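Long-range contact in fibronectin-binding protein BBK32 (Borrelia burgdorferi, PDB 6N1L), which probably inhibits the classical complement pathway by binding the protease C1r and also binds fibronectin: residues V20-Y31 / I133-Q144. Numbering follows the deposited sequence.
Sequences VDSAIQTITKIY and ILLMRDSLKEVQ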
loop_
_atom_site.group_PDB
_atom_site.type_symbol
_atom_site.label_atom_id
_atom_site.label_comp_id
_atom_site.label_asym_id
_atom_site.label_seq_id
_atom_site.Cartn_x
_atom_site.Cartn_y
_atom_site.Cartn_z
ATOM N N VAL A 20 0.174 3.240 -11.802
ATOM C CA VAL A 20 1.308 2.906 -10.946
ATOM C C VAL A 20 1.593 4.051 -9.975
ATOM O O VAL A 20 1.830 3.830 -8.775
ATOM C CB VAL A 20 2.537 2.558 -11.804
ATOM C CG1 VAL A 20 3.771 2.410 -10.932
ATOM C CG2 VAL A 20 2.277 1.266 -12.575
ATOM N N ASP A 21 1.546 5.291 -10.466
ATOM C CA ASP A 21 1.736 6.441 -9.583
ATOM C C ASP A 21 0.689 6.467 -8.484
ATOM O O ASP A 21 1.005 6.737 -7.318
ATOM C CB ASP A 21 1.675 7.744 -10.382
ATOM C CG ASP A 21 3.033 8.188 -10.901
ATOM O OD1 ASP A 21 4.051 7.520 -10.598
ATOM O OD2 ASP A 21 3.078 9.210 -11.627
ATOM N N SER A 22 -0.572 6.197 -8.835
ATOM C CA SER A 22 -1.627 6.149 -7.832
ATOM C C SER A 22 -1.398 5.018 -6.843
ATOM O O SER A 22 -1.718 5.151 -5.659
ATOM C CB SER A 22 -2.987 5.993 -8.500
ATOM O OG SER A 22 -3.222 7.044 -9.424
ATOM N N ALA A 23 -0.871 3.886 -7.306
ATOM C CA ALA A 23 -0.596 2.786 -6.384
ATOM C C ALA A 23 0.513 3.166 -5.416
ATOM O O ALA A 23 0.444 2.836 -4.219
ATOM C CB ALA A 23 -0.220 1.522 -7.165
ATOM N N ILE A 24 1.527 3.879 -5.910
ATOM C CA ILE A 24 2.624 4.332 -5.065
ATOM C C ILE A 24 2.090 5.258 -3.982
ATOM O O ILE A 24 2.416 5.114 -2.795
ATOM C CB ILE A 24 3.707 5.022 -5.911
ATOM C CG1 ILE A 24 4.431 4.000 -6.791
ATOM C CG2 ILE A 24 4.719 5.751 -5.019
ATOM C CD1 ILE A 24 5.463 4.628 -7.729
ATOM N N GLN A 25 1.250 6.213 -4.387
ATOM C CA GLN A 25 0.618 7.122 -3.430
ATOM C C GLN A 25 -0.193 6.369 -2.383
ATOM O O GLN A 25 -0.210 6.757 -1.205
ATOM C CB GLN A 25 -0.287 8.115 -4.173
ATOM C CG GLN A 25 0.432 9.036 -5.145
ATOM C CD GLN A 25 1.327 10.049 -4.456
ATOM O OE1 GLN A 25 2.423 9.721 -3.988
ATOM N NE2 GLN A 25 0.861 11.294 -4.386
ATOM N N THR A 26 -0.921 5.327 -2.801
ATOM C CA THR A 26 -1.737 4.558 -1.873
ATOM C C THR A 26 -0.872 3.834 -0.849
ATOM O O THR A 26 -1.218 3.790 0.336
ATOM C CB THR A 26 -2.618 3.571 -2.633
ATOM O OG1 THR A 26 -3.378 4.281 -3.631
ATOM C CG2 THR A 26 -3.559 2.839 -1.699
ATOM N N ILE A 27 0.237 3.234 -1.289
ATOM C CA ILE A 27 1.155 2.617 -0.336
ATOM C C ILE A 27 1.650 3.648 0.666
ATOM O O ILE A 27 1.708 3.383 1.868
ATOM C CB ILE A 27 2.323 1.937 -1.070
ATOM C CG1 ILE A 27 1.777 0.729 -1.826
ATOM C CG2 ILE A 27 3.391 1.526 -0.042
ATOM C CD1 ILE A 27 2.816 -0.002 -2.711
ATOM N N THR A 28 2.013 4.841 0.194
ATOM C CA THR A 28 2.500 5.858 1.120
ATOM C C THR A 28 1.416 6.217 2.129
ATOM O O THR A 28 1.700 6.384 3.323
ATOM C CB THR A 28 2.975 7.094 0.350
ATOM O OG1 THR A 28 4.016 6.719 -0.570
ATOM C CG2 THR A 28 3.523 8.147 1.290
ATOM N N LYS A 29 0.160 6.274 1.677
ATOM C CA LYS A 29 -0.959 6.543 2.580
ATOM C C LYS A 29 -1.083 5.460 3.648
ATOM O O LYS A 29 -1.282 5.764 4.836
ATOM C CB LYS A 29 -2.254 6.655 1.777
ATOM C CG LYS A 29 -3.484 6.981 2.612
ATOM C CD LYS A 29 -4.739 6.871 1.754
ATOM C CE LYS A 29 -5.991 7.206 2.553
ATOM N NZ LYS A 29 -7.227 6.990 1.743
ATOM N N ILE A 30 -0.950 4.188 3.249
ATOM C CA ILE A 30 -1.023 3.092 4.207
ATOM C C ILE A 30 0.129 3.183 5.203
ATOM O O ILE A 30 -0.062 2.998 6.410
ATOM C CB ILE A 30 -1.024 1.731 3.488
ATOM C CG1 ILE A 30 -2.292 1.541 2.649
ATOM C CG2 ILE A 30 -0.951 0.607 4.505
ATOM C CD1 ILE A 30 -2.188 0.369 1.614
ATOM N N TYR A 31 1.347 3.441 4.710
ATOM C CA TYR A 31 2.495 3.490 5.613
ATOM C C TYR A 31 2.380 4.673 6.577
ATOM O O TYR A 31 2.705 4.549 7.764
ATOM C CB TYR A 31 3.804 3.558 4.815
ATOM C CG TYR A 31 5.015 3.562 5.703
ATOM C CD1 TYR A 31 5.378 2.424 6.409
ATOM C CD2 TYR A 31 5.787 4.700 5.848
ATOM C CE1 TYR A 31 6.469 2.428 7.255
ATOM C CE2 TYR A 31 6.891 4.707 6.673
ATOM C CZ TYR A 31 7.227 3.572 7.373
ATOM O OH TYR A 31 8.332 3.595 8.202
ATOM N N ILE A 133 4.966 -3.802 1.772
ATOM C CA ILE A 133 4.516 -2.681 0.958
ATOM C C ILE A 133 5.639 -1.683 0.726
ATOM O O ILE A 133 5.665 -1.013 -0.312
ATOM C CB ILE A 133 3.262 -1.995 1.550
ATOM C CG1 ILE A 133 3.562 -1.365 2.910
ATOM C CG2 ILE A 133 2.105 -2.996 1.630
ATOM C CD1 ILE A 133 2.448 -0.411 3.401
ATOM N N LEU A 134 6.574 -1.554 1.660
ATOM C CA LEU A 134 7.692 -0.649 1.432
ATOM C C LEU A 134 8.550 -1.154 0.274
ATOM O O LEU A 134 8.968 -0.372 -0.581
ATOM C CB LEU A 134 8.535 -0.507 2.699
ATOM C CG LEU A 134 7.974 0.389 3.817
ATOM C CD1 LEU A 134 8.906 0.303 5.018
ATOM C CD2 LEU A 134 7.868 1.809 3.304
ATOM N N LEU A 135 8.781 -2.469 0.223
ATOM C CA LEU A 135 9.528 -3.034 -0.898
ATOM C C LEU A 135 8.749 -2.907 -2.205
ATOM O O LEU A 135 9.329 -2.624 -3.266
ATOM C CB LEU A 135 9.868 -4.494 -0.595
ATOM C CG LEU A 135 10.927 -4.647 0.500
ATOM C CD1 LEU A 135 11.023 -6.061 1.039
ATOM C CD2 LEU A 135 12.276 -4.158 -0.031
ATOM N N MET A 136 7.441 -3.145 -2.143
ATOM C CA MET A 136 6.569 -3.018 -3.302
ATOM C C MET A 136 6.596 -1.606 -3.880
ATOM O O MET A 136 6.643 -1.426 -5.102
ATOM C CB MET A 136 5.153 -3.418 -2.893
ATOM C CG MET A 136 4.136 -3.392 -4.012
ATOM S SD MET A 136 2.525 -3.907 -3.384
ATOM C CE MET A 136 2.862 -5.614 -2.968
ATOM N N ARG A 137 6.563 -0.580 -3.019
ATOM C CA ARG A 137 6.648 0.788 -3.525
ATOM C C ARG A 137 7.945 1.007 -4.295
ATOM O O ARG A 137 7.950 1.668 -5.338
ATOM C CB ARG A 137 6.543 1.782 -2.366
ATOM C CG ARG A 137 6.498 3.233 -2.803
ATOM C CD ARG A 137 6.237 4.156 -1.593
ATOM N NE ARG A 137 7.311 4.049 -0.611
ATOM C CZ ARG A 137 7.378 4.756 0.519
ATOM N NH1 ARG A 137 6.428 5.629 0.827
ATOM N NH2 ARG A 137 8.402 4.592 1.340
ATOM N N ASP A 138 9.053 0.462 -3.788
ATOM C CA ASP A 138 10.325 0.568 -4.498
ATOM C C ASP A 138 10.260 -0.143 -5.844
ATOM O O ASP A 138 10.715 0.395 -6.862
ATOM C CB ASP A 138 11.453 -0.010 -3.642
ATOM C CG ASP A 138 11.837 0.907 -2.480
ATOM O OD1 ASP A 138 11.389 2.073 -2.458
ATOM O OD2 ASP A 138 12.590 0.445 -1.598
ATOM N N SER A 139 9.669 -1.341 -5.877
ATOM C CA SER A 139 9.534 -2.062 -7.144
ATOM C C SER A 139 8.662 -1.294 -8.128
ATOM O O SER A 139 8.954 -1.253 -9.330
ATOM C CB SER A 139 8.959 -3.463 -6.915
ATOM O OG SER A 139 9.765 -4.243 -6.051
ATOM N N LEU A 140 7.577 -0.683 -7.644
ATOM C CA LEU A 140 6.748 0.139 -8.517
ATOM C C LEU A 140 7.515 1.342 -9.055
ATOM O O LEU A 140 7.274 1.772 -10.188
ATOM C CB LEU A 140 5.493 0.607 -7.774
ATOM C CG LEU A 140 4.501 -0.507 -7.416
ATOM C CD1 LEU A 140 3.405 0.040 -6.499
ATOM C CD2 LEU A 140 3.884 -1.127 -8.675
ATOM N N LYS A 141 8.432 1.897 -8.259
ATOM C CA LYS A 141 9.270 2.988 -8.745
ATOM C C LYS A 141 10.186 2.513 -9.869
ATOM O O LYS A 141 10.430 3.250 -10.832
ATOM C CB LYS A 141 10.083 3.577 -7.589
ATOM C CG LYS A 141 9.271 4.491 -6.676
ATOM C CD LYS A 141 10.003 4.758 -5.360
ATOM C CE LYS A 141 9.124 5.501 -4.373
ATOM N NZ LYS A 141 8.894 6.919 -4.774
ATOM N N GLU A 142 10.705 1.287 -9.756
ATOM C CA GLU A 142 11.466 0.692 -10.854
ATOM C C GLU A 142 10.617 0.571 -12.112
ATOM O O GLU A 142 11.086 0.870 -13.220
ATOM C CB GLU A 142 11.991 -0.676 -10.440
ATOM C CG GLU A 142 13.323 -0.618 -9.725
ATOM C CD GLU A 142 13.458 -1.654 -8.627
ATOM O OE1 GLU A 142 13.080 -2.830 -8.846
ATOM O OE2 GLU A 142 13.953 -1.288 -7.536
ATOM N N VAL A 143 9.368 0.118 -11.964
ATOM C CA VAL A 143 8.467 -0.010 -13.107
ATOM C C VAL A 143 8.344 1.320 -13.833
ATOM O O VAL A 143 8.412 1.383 -15.068
ATOM C CB VAL A 143 7.090 -0.529 -12.647
ATOM C CG1 VAL A 143 6.020 -0.202 -13.682
ATOM C CG2 VAL A 143 7.149 -2.022 -12.359
ATOM N N GLN A 144 8.173 2.405 -13.074
ATOM C CA GLN A 144 8.047 3.722 -13.682
ATOM C C GLN A 144 9.274 4.080 -14.505
ATOM O O GLN A 144 9.145 4.699 -15.566
ATOM C CB GLN A 144 7.797 4.774 -12.602
ATOM C CG GLN A 144 6.425 4.678 -11.948
ATOM C CD GLN A 144 5.286 5.096 -12.877
ATOM O OE1 GLN A 144 5.186 4.635 -14.021
ATOM N NE2 GLN A 144 4.420 5.970 -12.387
#
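Ile27 offers a clear case of a knob fitted into a hole: its side chain packs among Ile133, Met136, Arg137 and Leu140 of the facing helix. Its two branches divide the work. CG2, anti to the backbone N, leans on the Ile133 backbone, 3.4 Å from Ile133 O, while CD1 reaches the tip of Leu140, with Ile27 CD1 3.8 Å from Leu140 CD1. Leu140 returns the gesture, lodging among Val20, Ala23, Ile24 and Ile27. Ile24 and Leu140 lie alongside each other with their chains running opposite ways, Ile24 CG1 3.7 Å from Leu140 CB, while Ile24 CG2 rests against CG of Arg137, whose chain runs roughly perpendicular to it. Such reciprocal interlocking is knobs-into-holes packing, here between helices 9-44 and 122-147 of an all-helical domain, whose segments run antiparallel at 159° with axes 9.6 Å apart at their closest. Helix 66-87 also touches Val20 and Ala23, and helix 93-117 touches Met136 and Leu140. Two polar pairs lie along one margin of this apolar seam. The Arg137 chain, extended as far as CD, bends at chi3 (62°), and NH1 donates a fairly straight hydrogen bond to Thr28 OG1 (3.0 Å), which lies almost in the guanidinium plane. Farther along, the amide of Gln144 meets the carboxylate of Asp21 with their planes 78° apart; the modelled distance from Gln144 NE2 to Asp21 OD1, 2.4 Å, is too short to be trusted in detail. Toward the other end, Leu134 sets CD2 over the centre of the Tyr31 ring, a CH-pi contact 4.1 Å from the centroid.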